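Local coordinates for protein CRISPR-associated endonuclease Cas9 (Campylobacter jejuni subsp. jejuni serotype O:2, PDB 5X2H) that is an RNA-guided endonuclease of bacterial CRISPR immunity that, in its full-length form, cleaves the two strands of invading target DNA with HNH and RuvC-like domains, at residues Lys98-Lys101 and Gly102-Ser106; Arg111-Ala114 and Leu115-Leu119; Leu118-Lys121 and Gln122-Ala125; Leu210-Ile213 and Phe214-Arg218. One frame throughout, in Å; residues are numbered along the deposited sequence.

The four contacts cluster in a helical region more than 40 Å from the centre of the chain and away from the predicted RuvC metal-binding residues. Interaction 1, in an RNA-contacting loop, comes first along the chain; interactions 2 and 3, at the end of helix 107-113 and the start of helix 121-133, overlap at Leu118 and Leu119, with centres about 9 Å apart. Interaction 4, on helix 203-219, comes later in sequence, yet its centre lies about 9 Å from that of interaction 2, and Gln217 bridges the two, OE1 to Leu119 N and NE2 to Glu117 O. Phe124 of interaction 3 packs on Ile213 and Phe214. One helical bundle thus backs a loop that touches the bound RNA.

Interaction 1: residues Lys98-Lys101 and Gly102-Ser106; sequences KAYK and GSLIS. With nucleotides of chain B.
Apolar contact comes first: the CD2 methyl of Leu104 sits at the edge of the Tyr100 ring, near its plane, 3.9 Å from Tyr100 CD2. The same methyl lies 3.5 Å from Tyr100 O, so the leucine is folded back against both the backbone and the ring of the residue four places earlier. Packing on RNA uses a face of that ring. A45 of chain B sets its sugar there, with C4' 3.7 Å above the plane over the ring centre and C5' 3.5 Å from Tyr100 CZ. The near-perpendicular chi2 of Tyr100, 87°, turns the ring so that sugar and leucine meet different sides of it, one a face and the other the edge. A second sugar, that of G27 of chain B, rests on the turn, its C4' 3.3 Å from Gly102 O. Polar contact is sparse. Leu104 N gives a weak hydrogen bond of 3.4 Å to O2' of G27 of chain B, and Ser103 OG bonds a phosphate of the RNA. The weak bond to a 2'-hydroxyl is consistent with a surface that meets RNA. The turn occupies the loop between helix 51-82 and helix 107-113: Tyr100 leans on Arg126 and Leu129 of helix 121-133, Leu104 also touches Arg126, and Ser106 OG accepts from Glu109 N, capping helix 107-113.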
loop_
_atom_site.group_PDB
_atom_site.type_symbol
_atom_site.label_atom_id
_atom_site.label_comp_id
_atom_site.label_asym_id
_atom_site.label_seq_id
_atom_site.Cartn_x
_atom_site.Cartn_y
_atom_site.Cartn_z
ATOM N N LYS A 98 -11.634 1.729 -38.807
ATOM C CA LYS A 98 -12.317 1.849 -40.092
ATOM C C LYS A 98 -13.826 1.672 -39.959
ATOM O O LYS A 98 -14.590 2.296 -40.703
ATOM C CB LYS A 98 -11.754 0.827 -41.080
ATOM C CG LYS A 98 -12.088 1.107 -42.536
ATOM C CD LYS A 98 -12.098 -0.183 -43.344
ATOM C CE LYS A 98 -11.790 0.073 -44.810
ATOM N NZ LYS A 98 -12.973 -0.135 -45.689
ATOM N N ALA A 99 -14.276 0.835 -39.021
ATOM C CA ALA A 99 -15.704 0.589 -38.861
ATOM C C ALA A 99 -16.453 1.777 -38.268
ATOM O O ALA A 99 -17.688 1.779 -38.295
ATOM C CB ALA A 99 -15.932 -0.644 -37.985
ATOM N N TYR A 100 -15.747 2.778 -37.742
ATOM C CA TYR A 100 -16.374 3.925 -37.097
ATOM C C TYR A 100 -16.213 5.216 -37.891
ATOM O O TYR A 100 -16.553 6.288 -37.381
ATOM C CB TYR A 100 -15.811 4.100 -35.684
ATOM C CG TYR A 100 -16.258 3.019 -34.725
ATOM C CD1 TYR A 100 -15.560 1.821 -34.618
ATOM C CD2 TYR A 100 -17.389 3.191 -33.937
ATOM C CE1 TYR A 100 -15.975 0.825 -33.749
ATOM C CE2 TYR A 100 -17.809 2.201 -33.065
ATOM C CZ TYR A 100 -17.098 1.024 -32.973
ATOM O OH TYR A 100 -17.517 0.043 -32.105
ATOM N N LYS A 101 -15.724 5.143 -39.126
ATOM C CA LYS A 101 -15.484 6.337 -39.920
ATOM C C LYS A 101 -16.791 6.872 -40.507
ATOM O O LYS A 101 -17.844 6.232 -40.449
ATOM C CB LYS A 101 -14.477 6.046 -41.032
ATOM C CG LYS A 101 -13.105 5.630 -40.518
ATOM C CD LYS A 101 -12.001 6.516 -41.076
ATOM C CE LYS A 101 -11.191 5.794 -42.143
ATOM N NZ LYS A 101 -10.229 6.703 -42.831
ATOM N N GLY A 102 -16.710 8.075 -41.071
ATOM C CA GLY A 102 -17.849 8.690 -41.731
ATOM C C GLY A 102 -18.912 9.170 -40.757
ATOM O O GLY A 102 -18.761 9.132 -39.537
ATOM N N SER A 103 -20.017 9.642 -41.333
ATOM C CA SER A 103 -21.159 10.074 -40.538
ATOM C C SER A 103 -21.719 8.890 -39.765
ATOM O O SER A 103 -22.070 7.862 -40.353
ATOM C CB SER A 103 -22.231 10.685 -41.439
ATOM O OG SER A 103 -23.353 11.093 -40.681
ATOM N N LEU A 104 -21.806 9.037 -38.447
ATOM C CA LEU A 104 -22.030 7.913 -37.548
ATOM C C LEU A 104 -23.304 8.131 -36.746
ATOM O O LEU A 104 -23.410 9.110 -35.998
ATOM C CB LEU A 104 -20.834 7.733 -36.612
ATOM C CG LEU A 104 -20.528 6.318 -36.129
ATOM C CD1 LEU A 104 -20.324 5.387 -37.313
ATOM C CD2 LEU A 104 -19.297 6.334 -35.240
ATOM N N ILE A 105 -24.264 7.220 -36.903
ATOM C CA ILE A 105 -25.390 7.152 -35.982
ATOM C C ILE A 105 -24.883 6.719 -34.614
ATOM O O ILE A 105 -24.046 5.814 -34.500
ATOM C CB ILE A 105 -26.460 6.181 -36.509
ATOM C CG1 ILE A 105 -26.892 6.563 -37.927
ATOM C CG2 ILE A 105 -27.657 6.145 -35.571
ATOM C CD1 ILE A 105 -27.570 7.913 -38.021
ATOM N N SER A 106 -25.386 7.364 -33.564
ATOM C CA SER A 106 -24.927 7.068 -32.219
ATOM C C SER A 106 -25.404 5.684 -31.778
ATOM O O SER A 106 -26.435 5.195 -32.247
ATOM C CB SER A 106 -25.438 8.116 -31.236
ATOM O OG SER A 106 -26.833 7.973 -31.031
ATOM P P G B 27 -15.484 14.126 -39.673
ATOM O OP1 G B 27 -15.728 14.137 -41.139
ATOM O OP2 G B 27 -14.916 15.340 -39.028
ATOM O "O5'" G B 27 -16.850 13.764 -38.939
ATOM C "C5'" G B 27 -17.552 12.577 -39.271
ATOM C "C4'" G B 27 -18.557 12.200 -38.209
ATOM O "O4'" G B 27 -17.888 12.009 -36.935
ATOM C "C3'" G B 27 -19.637 13.227 -37.908
ATOM O "O3'" G B 27 -20.697 13.198 -38.849
ATOM C "C2'" G B 27 -20.065 12.850 -36.497
ATOM O "O2'" G B 27 -20.916 11.712 -36.518
ATOM C "C1'" G B 27 -18.731 12.433 -35.883
ATOM N N9 G B 27 -18.073 13.543 -35.167
ATOM C C8 G B 27 -16.918 14.197 -35.520
ATOM N N7 G B 27 -16.586 15.133 -34.670
ATOM C C5 G B 27 -17.577 15.099 -33.699
ATOM C C6 G B 27 -17.760 15.877 -32.521
ATOM O O6 G B 27 -17.063 16.792 -32.071
ATOM N N1 G B 27 -18.904 15.499 -31.832
ATOM C C2 G B 27 -19.761 14.502 -32.217
ATOM N N2 G B 27 -20.811 14.284 -31.416
ATOM N N3 G B 27 -19.605 13.771 -33.306
ATOM C C4 G B 27 -18.502 14.120 -33.996
ATOM P P A B 45 -17.799 3.321 -27.999
ATOM O OP1 A B 45 -18.347 1.941 -28.013
ATOM O OP2 A B 45 -17.668 4.048 -26.713
ATOM O "O5'" A B 45 -16.380 3.293 -28.719
ATOM C "C5'" A B 45 -16.220 2.610 -29.953
ATOM C "C4'" A B 45 -14.926 2.973 -30.635
ATOM O "O4'" A B 45 -14.918 4.385 -30.981
ATOM C "C3'" A B 45 -13.658 2.793 -29.819
ATOM O "O3'" A B 45 -13.224 1.444 -29.758
ATOM C "C2'" A B 45 -12.684 3.724 -30.530
ATOM O "O2'" A B 45 -12.211 3.137 -31.732
ATOM C "C1'" A B 45 -13.603 4.890 -30.896
ATOM N N9 A B 45 -13.568 5.946 -29.870
ATOM C C8 A B 45 -14.389 6.099 -28.781
ATOM N N7 A B 45 -14.098 7.142 -28.044
ATOM C C5 A B 45 -13.009 7.708 -28.690
ATOM C C6 A B 45 -12.227 8.840 -28.405
ATOM N N6 A B 45 -12.440 9.636 -27.352
ATOM N N1 A B 45 -11.214 9.127 -29.252
ATOM C C2 A B 45 -11.007 8.328 -30.308
ATOM N N3 A B 45 -11.672 7.235 -30.678
ATOM C C4 A B 45 -12.670 6.979 -29.814
#

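Interaction 2: residues Arg111-Ala114 and Leu115-Leu119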
loop_
_atom_site.group_PDB
_atom_site.type_symbol
_atom_site.label_atom_id
_atom_site.label_comp_id
_atom_site.label_asym_id
_atom_site.label_seq_id
_atom_site.Cartn_x
_atom_site.Cartn_y
_atom_site.Cartn_z
ATOM N N ARG A 111 -29.441 1.518 -30.319
ATOM C CA ARG A 111 -30.028 0.681 -29.280
ATOM C C ARG A 111 -31.524 0.919 -29.122
ATOM O O ARG A 111 -32.224 0.041 -28.606
ATOM C CB ARG A 111 -29.307 0.913 -27.950
ATOM C CG ARG A 111 -27.945 0.235 -27.872
ATOM C CD ARG A 111 -27.044 0.877 -26.829
ATOM N NE ARG A 111 -27.569 0.744 -25.474
ATOM C CZ ARG A 111 -26.982 1.253 -24.396
ATOM N NH1 ARG A 111 -25.848 1.933 -24.515
ATOM N NH2 ARG A 111 -27.529 1.086 -23.199
ATOM N N PHE A 112 -32.031 2.078 -29.551
ATOM C CA PHE A 112 -33.476 2.278 -29.563
ATOM C C PHE A 112 -34.118 1.602 -30.768
ATOM O O PHE A 112 -35.189 0.999 -30.643
ATOM C CB PHE A 112 -33.816 3.770 -29.548
ATOM C CG PHE A 112 -35.281 4.052 -29.741
ATOM C CD1 PHE A 112 -36.202 3.687 -28.773
ATOM C CD2 PHE A 112 -35.737 4.672 -30.893
ATOM C CE1 PHE A 112 -37.553 3.934 -28.951
ATOM C CE2 PHE A 112 -37.088 4.925 -31.076
ATOM C CZ PHE A 112 -37.996 4.556 -30.103
ATOM N N ARG A 113 -33.480 1.692 -31.940
ATOM C CA ARG A 113 -34.002 1.017 -33.125
ATOM C C ARG A 113 -34.102 -0.486 -32.907
ATOM O O ARG A 113 -35.025 -1.134 -33.414
ATOM C CB ARG A 113 -33.112 1.296 -34.335
ATOM C CG ARG A 113 -33.062 2.730 -34.800
ATOM C CD ARG A 113 -32.150 2.822 -36.010
ATOM N NE ARG A 113 -32.002 4.181 -36.515
ATOM C CZ ARG A 113 -31.185 4.514 -37.509
ATOM N NH1 ARG A 113 -30.445 3.583 -38.095
ATOM N NH2 ARG A 113 -31.106 5.773 -37.916
ATOM N N ALA A 114 -33.152 -1.056 -32.159
ATOM C CA ALA A 114 -33.111 -2.499 -31.952
ATOM C C ALA A 114 -34.379 -3.028 -31.298
ATOM O O ALA A 114 -34.664 -4.225 -31.407
ATOM C CB ALA A 114 -31.896 -2.873 -31.102
ATOM N N LEU A 115 -35.141 -2.170 -30.621
ATOM C CA LEU A 115 -36.409 -2.577 -30.035
ATOM C C LEU A 115 -37.563 -2.529 -31.029
ATOM O O LEU A 115 -38.674 -2.942 -30.679
ATOM C CB LEU A 115 -36.734 -1.687 -28.833
ATOM C CG LEU A 115 -35.586 -1.409 -27.860
ATOM C CD1 LEU A 115 -36.021 -0.424 -26.786
ATOM C CD2 LEU A 115 -35.078 -2.697 -27.232
ATOM N N ASN A 116 -37.333 -2.043 -32.251
ATOM C CA ASN A 116 -38.429 -1.822 -33.193
ATOM C C ASN A 116 -38.163 -2.304 -34.611
ATOM O O ASN A 116 -39.132 -2.581 -35.326
ATOM C CB ASN A 116 -38.793 -0.333 -33.242
ATOM C CG ASN A 116 -39.058 0.247 -31.867
ATOM O OD1 ASN A 116 -40.144 0.085 -31.311
ATOM N ND2 ASN A 116 -38.060 0.925 -31.307
ATOM N N GLU A 117 -36.916 -2.421 -35.057
ATOM C CA GLU A 117 -36.644 -2.814 -36.433
ATOM C C GLU A 117 -35.362 -3.631 -36.482
ATOM O O GLU A 117 -34.594 -3.688 -35.518
ATOM C CB GLU A 117 -36.536 -1.592 -37.351
ATOM C CG GLU A 117 -35.194 -0.886 -37.271
ATOM C CD GLU A 117 -35.250 0.529 -37.809
ATOM O OE1 GLU A 117 -36.301 1.182 -37.648
ATOM O OE2 GLU A 117 -34.245 0.986 -38.391
ATOM N N LEU A 118 -35.139 -4.263 -37.631
ATOM C CA LEU A 118 -33.931 -5.049 -37.837
ATOM C C LEU A 118 -32.711 -4.141 -37.937
ATOM O O LEU A 118 -32.734 -3.112 -38.618
ATOM C CB LEU A 118 -34.060 -5.896 -39.105
ATOM C CG LEU A 118 -32.815 -6.657 -39.572
ATOM C CD1 LEU A 118 -32.376 -7.675 -38.532
ATOM C CD2 LEU A 118 -33.072 -7.332 -40.910
ATOM N N LEU A 119 -31.642 -4.526 -37.249
ATOM C CA LEU A 119 -30.383 -3.804 -37.330
ATOM C C LEU A 119 -29.484 -4.413 -38.397
ATOM O O LEU A 119 -29.513 -5.619 -38.649
ATOM C CB LEU A 119 -29.653 -3.820 -35.986
ATOM C CG LEU A 119 -30.238 -3.013 -34.829
ATOM C CD1 LEU A 119 -29.291 -3.051 -33.640
ATOM C CD2 LEU A 119 -30.513 -1.582 -35.259
#
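Arg113 stretches out along Glu117 where helix 107-113 gives way to the following loop. Its CB lies 4.0 Å from Leu119 CD2; CG is near Glu117 OE2, and CD comes closer, 3.7 Å from that oxygen. NE, the nearest guanidinium nitrogen, is 4.3 Å from Glu117 OE2, which lies well out of the guanidinium plane: the opposite charges probably attract, but no N-H points at the oxygen. Beyond it NH2 makes only a long, weak ion pair with Glu109. Glu117 reaches this place with chi1 at 79°, its CG between the backbone N and the carbonyl carbon. Arg113 O is gripped by two amides: Asn116 N at 2.7 Å, from above the carbonyl plane, and Glu117 N at 2.8 Å, almost head-on. Phe112 O takes Leu115 N and a weak bond from Asn116 ND2. That amide nitrogen also hangs 3.8 Å above one face of the Phe112 ring, offset toward its rim. Ala114 CB packs 3.6 Å from Leu119 CD1. The carbonyls of Phe112 and Arg113 are thus satisfied by the next few residues, whereas Ala114 O is met by Gln217 NE2 of helix 203-219; the Arg113-Glu117 attraction probably adds only a diffuse electrostatic term.

Interaction 3: residues Leu118-Lys121 and Gln122-Ala125; sequences LLSK and QDFA
Asp123 lays its carboxylate alongside Ser120, with OD2 3.3 Å from Ser120 CB and its own CB 4.1 Å from Leu119 CB. With CG anti to its carbonyl carbon (chi1 -64°), the aspartate swings back toward the start of the helix, where OD2 takes a weak, long bond of 3.5 Å from Ser120 N. On its own side Ser120 OG caps the amide of Gln122, a bond whose exact length is uncertain because the hydroxyl is modelled too near a neighbour. Ser120 O receives Phe124 N at 2.7 Å in a nearly straight bond, N-H...O 168°, and a weaker one from Asp123 N. Lys121 O follows with Ala125 N at 3.1 Å, carrying the helical pattern onward. Leu119 CD1 approaches Phe124 obliquely, 4.4 Å from its CD1, and both residues are buried. The Phe124 ring itself runs on into the bundle, where Phe214 and Phe222 each meet it edge-to-face. Lys121, extended beyond CG, sends NZ to Phe82 O at the end of helix 51-82. The carboxylate near the first turn would also probably interact favourably with the helix dipole. Together, the serine at the N-cap and the aspartate three residues on form the capping box that opens helix 121-133, with Leu119 and Phe124, just before the N-cap and four after it, in loose apolar contact at the positions of a hydrophobic staple.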
loop_
_atom_site.group_PDB
_atom_site.type_symbol
_atom_site.label_atom_id
_atom_site.label_comp_id
_atom_site.label_asym_id
_atom_site.label_seq_id
_atom_site.Cartn_x
_atom_site.Cartn_y
_atom_site.Cartn_z
ATOM N N LEU A 118 -35.139 -4.263 -37.631
ATOM C CA LEU A 118 -33.931 -5.049 -37.837
ATOM C C LEU A 118 -32.711 -4.141 -37.937
ATOM O O LEU A 118 -32.734 -3.112 -38.618
ATOM C CB LEU A 118 -34.060 -5.896 -39.105
ATOM C CG LEU A 118 -32.815 -6.657 -39.572
ATOM C CD1 LEU A 118 -32.376 -7.675 -38.532
ATOM C CD2 LEU A 118 -33.072 -7.332 -40.910
ATOM N N LEU A 119 -31.642 -4.526 -37.249
ATOM C CA LEU A 119 -30.383 -3.804 -37.330
ATOM C C LEU A 119 -29.484 -4.413 -38.397
ATOM O O LEU A 119 -29.513 -5.619 -38.649
ATOM C CB LEU A 119 -29.653 -3.820 -35.986
ATOM C CG LEU A 119 -30.238 -3.013 -34.829
ATOM C CD1 LEU A 119 -29.291 -3.051 -33.640
ATOM C CD2 LEU A 119 -30.513 -1.582 -35.259
ATOM N N SER A 120 -28.690 -3.557 -39.032
ATOM C CA SER A 120 -27.564 -4.040 -39.813
ATOM C C SER A 120 -26.560 -4.719 -38.891
ATOM O O SER A 120 -26.447 -4.385 -37.708
ATOM C CB SER A 120 -26.898 -2.881 -40.557
ATOM O OG SER A 120 -25.553 -3.184 -40.881
ATOM N N LYS A 121 -25.826 -5.693 -39.434
ATOM C CA LYS A 121 -24.825 -6.364 -38.616
ATOM C C LYS A 121 -23.668 -5.439 -38.264
ATOM O O LYS A 121 -22.984 -5.675 -37.262
ATOM C CB LYS A 121 -24.322 -7.629 -39.314
ATOM C CG LYS A 121 -23.720 -7.430 -40.690
ATOM C CD LYS A 121 -23.466 -8.788 -41.335
ATOM C CE LYS A 121 -22.540 -8.688 -42.532
ATOM N NZ LYS A 121 -22.265 -10.032 -43.115
ATOM N N GLN A 122 -23.439 -4.386 -39.053
ATOM C CA GLN A 122 -22.518 -3.340 -38.625
ATOM C C GLN A 122 -23.102 -2.533 -37.472
ATOM O O GLN A 122 -22.358 -2.081 -36.592
ATOM C CB GLN A 122 -22.174 -2.416 -39.795
ATOM C CG GLN A 122 -21.372 -3.067 -40.916
ATOM C CD GLN A 122 -22.228 -3.909 -41.848
ATOM O OE1 GLN A 122 -23.445 -3.995 -41.685
ATOM N NE2 GLN A 122 -21.591 -4.533 -42.832
ATOM N N ASP A 123 -24.424 -2.347 -37.460
ATOM C CA ASP A 123 -25.068 -1.644 -36.356
ATOM C C ASP A 123 -25.076 -2.497 -35.096
ATOM O O ASP A 123 -24.739 -2.018 -34.007
ATOM C CB ASP A 123 -26.494 -1.248 -36.742
ATOM C CG ASP A 123 -26.535 -0.254 -37.883
ATOM O OD1 ASP A 123 -25.593 0.558 -37.999
ATOM O OD2 ASP A 123 -27.511 -0.288 -38.665
ATOM N N PHE A 124 -25.469 -3.767 -35.224
ATOM C CA PHE A 124 -25.466 -4.662 -34.074
ATOM C C PHE A 124 -24.065 -4.814 -33.497
ATOM O O PHE A 124 -23.907 -4.969 -32.280
ATOM C CB PHE A 124 -26.030 -6.028 -34.473
ATOM C CG PHE A 124 -26.504 -6.858 -33.309
ATOM C CD1 PHE A 124 -26.732 -6.280 -32.072
ATOM C CD2 PHE A 124 -26.720 -8.219 -33.456
ATOM C CE1 PHE A 124 -27.166 -7.044 -31.002
ATOM C CE2 PHE A 124 -27.154 -8.988 -32.391
ATOM C CZ PHE A 124 -27.376 -8.399 -31.162
ATOM N N ALA A 125 -23.040 -4.761 -34.350
ATOM C CA ALA A 125 -21.665 -4.876 -33.877
ATOM C C ALA A 125 -21.306 -3.724 -32.947
ATOM O O ALA A 125 -20.719 -3.933 -31.878
ATOM C CB ALA A 125 -20.706 -4.926 -35.066
#

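Interaction 4: residues Leu210-Ile213 and Phe214-Arg218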
loop_
_atom_site.group_PDB
_atom_site.type_symbol
_atom_site.label_atom_id
_atom_site.label_comp_id
_atom_site.label_asym_id
_atom_site.label_seq_id
_atom_site.Cartn_x
_atom_site.Cartn_y
_atom_site.Cartn_z
ATOM N N LEU A 210 -29.059 -6.113 -23.399
ATOM C CA LEU A 210 -28.430 -6.925 -24.436
ATOM C C LEU A 210 -29.168 -8.245 -24.646
ATOM O O LEU A 210 -29.225 -8.745 -25.775
ATOM C CB LEU A 210 -26.964 -7.173 -24.085
ATOM C CG LEU A 210 -26.093 -7.738 -25.207
ATOM C CD1 LEU A 210 -26.296 -6.952 -26.491
ATOM C CD2 LEU A 210 -24.624 -7.724 -24.797
ATOM N N LYS A 211 -29.741 -8.820 -23.584
ATOM C CA LYS A 211 -30.589 -9.996 -23.764
ATOM C C LYS A 211 -31.854 -9.643 -24.537
ATOM O O LYS A 211 -32.292 -10.408 -25.404
ATOM C CB LYS A 211 -30.951 -10.609 -22.410
ATOM C CG LYS A 211 -29.790 -11.264 -21.683
ATOM C CD LYS A 211 -30.250 -11.903 -20.378
ATOM C CE LYS A 211 -29.101 -12.599 -19.667
ATOM N NZ LYS A 211 -29.524 -13.157 -18.355
ATOM N N LEU A 212 -32.452 -8.488 -24.235
ATOM C CA LEU A 212 -33.660 -8.069 -24.935
ATOM C C LEU A 212 -33.370 -7.746 -26.394
ATOM O O LEU A 212 -34.173 -8.066 -27.278
ATOM C CB LEU A 212 -34.278 -6.861 -24.231
ATOM C CG LEU A 212 -35.500 -6.227 -24.900
ATOM C CD1 LEU A 212 -36.679 -7.194 -24.899
ATOM C CD2 LEU A 212 -35.868 -4.919 -24.218
ATOM N N ILE A 213 -32.227 -7.112 -26.665
ATOM C CA ILE A 213 -31.883 -6.753 -28.038
ATOM C C ILE A 213 -31.693 -8.004 -28.887
ATOM O O ILE A 213 -32.145 -8.063 -30.037
ATOM C CB ILE A 213 -30.632 -5.856 -28.058
ATOM C CG1 ILE A 213 -30.958 -4.478 -27.475
ATOM C CG2 ILE A 213 -30.087 -5.729 -29.471
ATOM C CD1 ILE A 213 -29.758 -3.553 -27.373
ATOM N N PHE A 214 -31.025 -9.023 -28.336
ATOM C CA PHE A 214 -30.878 -10.286 -29.054
ATOM C C PHE A 214 -32.239 -10.893 -29.371
ATOM O O PHE A 214 -32.497 -11.309 -30.507
ATOM C CB PHE A 214 -30.031 -11.264 -28.238
ATOM C CG PHE A 214 -28.574 -11.267 -28.612
ATOM C CD1 PHE A 214 -28.141 -11.932 -29.746
ATOM C CD2 PHE A 214 -27.638 -10.614 -27.827
ATOM C CE1 PHE A 214 -26.805 -11.941 -30.098
ATOM C CE2 PHE A 214 -26.298 -10.621 -28.173
ATOM C CZ PHE A 214 -25.882 -11.286 -29.311
ATOM N N LYS A 215 -33.130 -10.937 -28.377
ATOM C CA LYS A 215 -34.451 -11.525 -28.578
ATOM C C LYS A 215 -35.269 -10.730 -29.587
ATOM O O LYS A 215 -35.968 -11.312 -30.426
ATOM C CB LYS A 215 -35.185 -11.617 -27.241
ATOM C CG LYS A 215 -36.643 -12.040 -27.346
ATOM C CD LYS A 215 -37.497 -11.268 -26.350
ATOM C CE LYS A 215 -38.107 -12.175 -25.293
ATOM N NZ LYS A 215 -39.332 -12.858 -25.786
ATOM N N LYS A 216 -35.197 -9.398 -29.526
ATOM C CA LYS A 216 -35.959 -8.575 -30.461
ATOM C C LYS A 216 -35.398 -8.676 -31.873
ATOM O O LYS A 216 -36.161 -8.749 -32.843
ATOM C CB LYS A 216 -35.979 -7.122 -29.986
ATOM C CG LYS A 216 -36.845 -6.892 -28.757
ATOM C CD LYS A 216 -38.278 -6.536 -29.132
ATOM C CE LYS A 216 -39.248 -6.952 -28.033
ATOM N NZ LYS A 216 -40.585 -6.313 -28.181
ATOM N N GLN A 217 -34.069 -8.677 -32.012
ATOM C CA GLN A 217 -33.470 -8.892 -33.325
ATOM C C GLN A 217 -33.793 -10.280 -33.857
ATOM O O GLN A 217 -33.889 -10.474 -35.074
ATOM C CB GLN A 217 -31.956 -8.688 -33.257
ATOM C CG GLN A 217 -31.540 -7.242 -33.055
ATOM C CD GLN A 217 -32.080 -6.330 -34.138
ATOM O OE1 GLN A 217 -31.610 -6.351 -35.274
ATOM N NE2 GLN A 217 -33.078 -5.526 -33.789
ATOM N N ARG A 218 -33.960 -11.252 -32.961
ATOM C CA ARG A 218 -34.387 -12.582 -33.373
ATOM C C ARG A 218 -35.779 -12.537 -33.990
ATOM O O ARG A 218 -36.033 -13.173 -35.021
ATOM C CB ARG A 218 -34.352 -13.520 -32.168
ATOM C CG ARG A 218 -34.364 -15.001 -32.485
ATOM C CD ARG A 218 -33.995 -15.777 -31.233
ATOM N NE ARG A 218 -32.693 -15.353 -30.723
ATOM C CZ ARG A 218 -32.350 -15.357 -29.440
ATOM N NH1 ARG A 218 -33.214 -15.755 -28.517
ATOM N NH2 ARG A 218 -31.142 -14.951 -29.078
#
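Leu210 and Phe214 leave the alpha-helix 203-219 in the same direction, one turn apart. Leu210 CD1 comes within 4.0 Å of Phe214 CE2, while Leu210 O sits at the edge of the ring, in its plane, 3.2 Å from CD2. An unusual chi1 of -95° carries the Phe214 ring to this position, and Phe224 meets the ring edge-to-face from outside the segment. Leu210 also leans on Val232 and Leu233 of helix 226-236, so this side of the helix faces helix 226-236. A second pair of neighbours one turn apart joins Leu212 and Lys216: the lysine chain bends at chi2 and its aliphatic part follows the leucine, with CG 3.9 Å from Leu212 CD1 and CE also near that methyl. Ile213 and Gln217 make the third, more loosely, Ile213 CG2 to Gln217 CG at 4.2 Å. Beneath these i to i+4 pairs run the backbone bonds, Phe214 N to Leu210 O, Lys215 N to Lys211 O, Lys216 N to Leu212 O and Gln217 N to Ile213 O. The polar end of Gln217 is spent on the loop before helix 121-133: OE1 accepts from Leu119 N, and NE2 gives to Glu117 O. Its CG, meanwhile, rests 3.2 Å from Ile213 O.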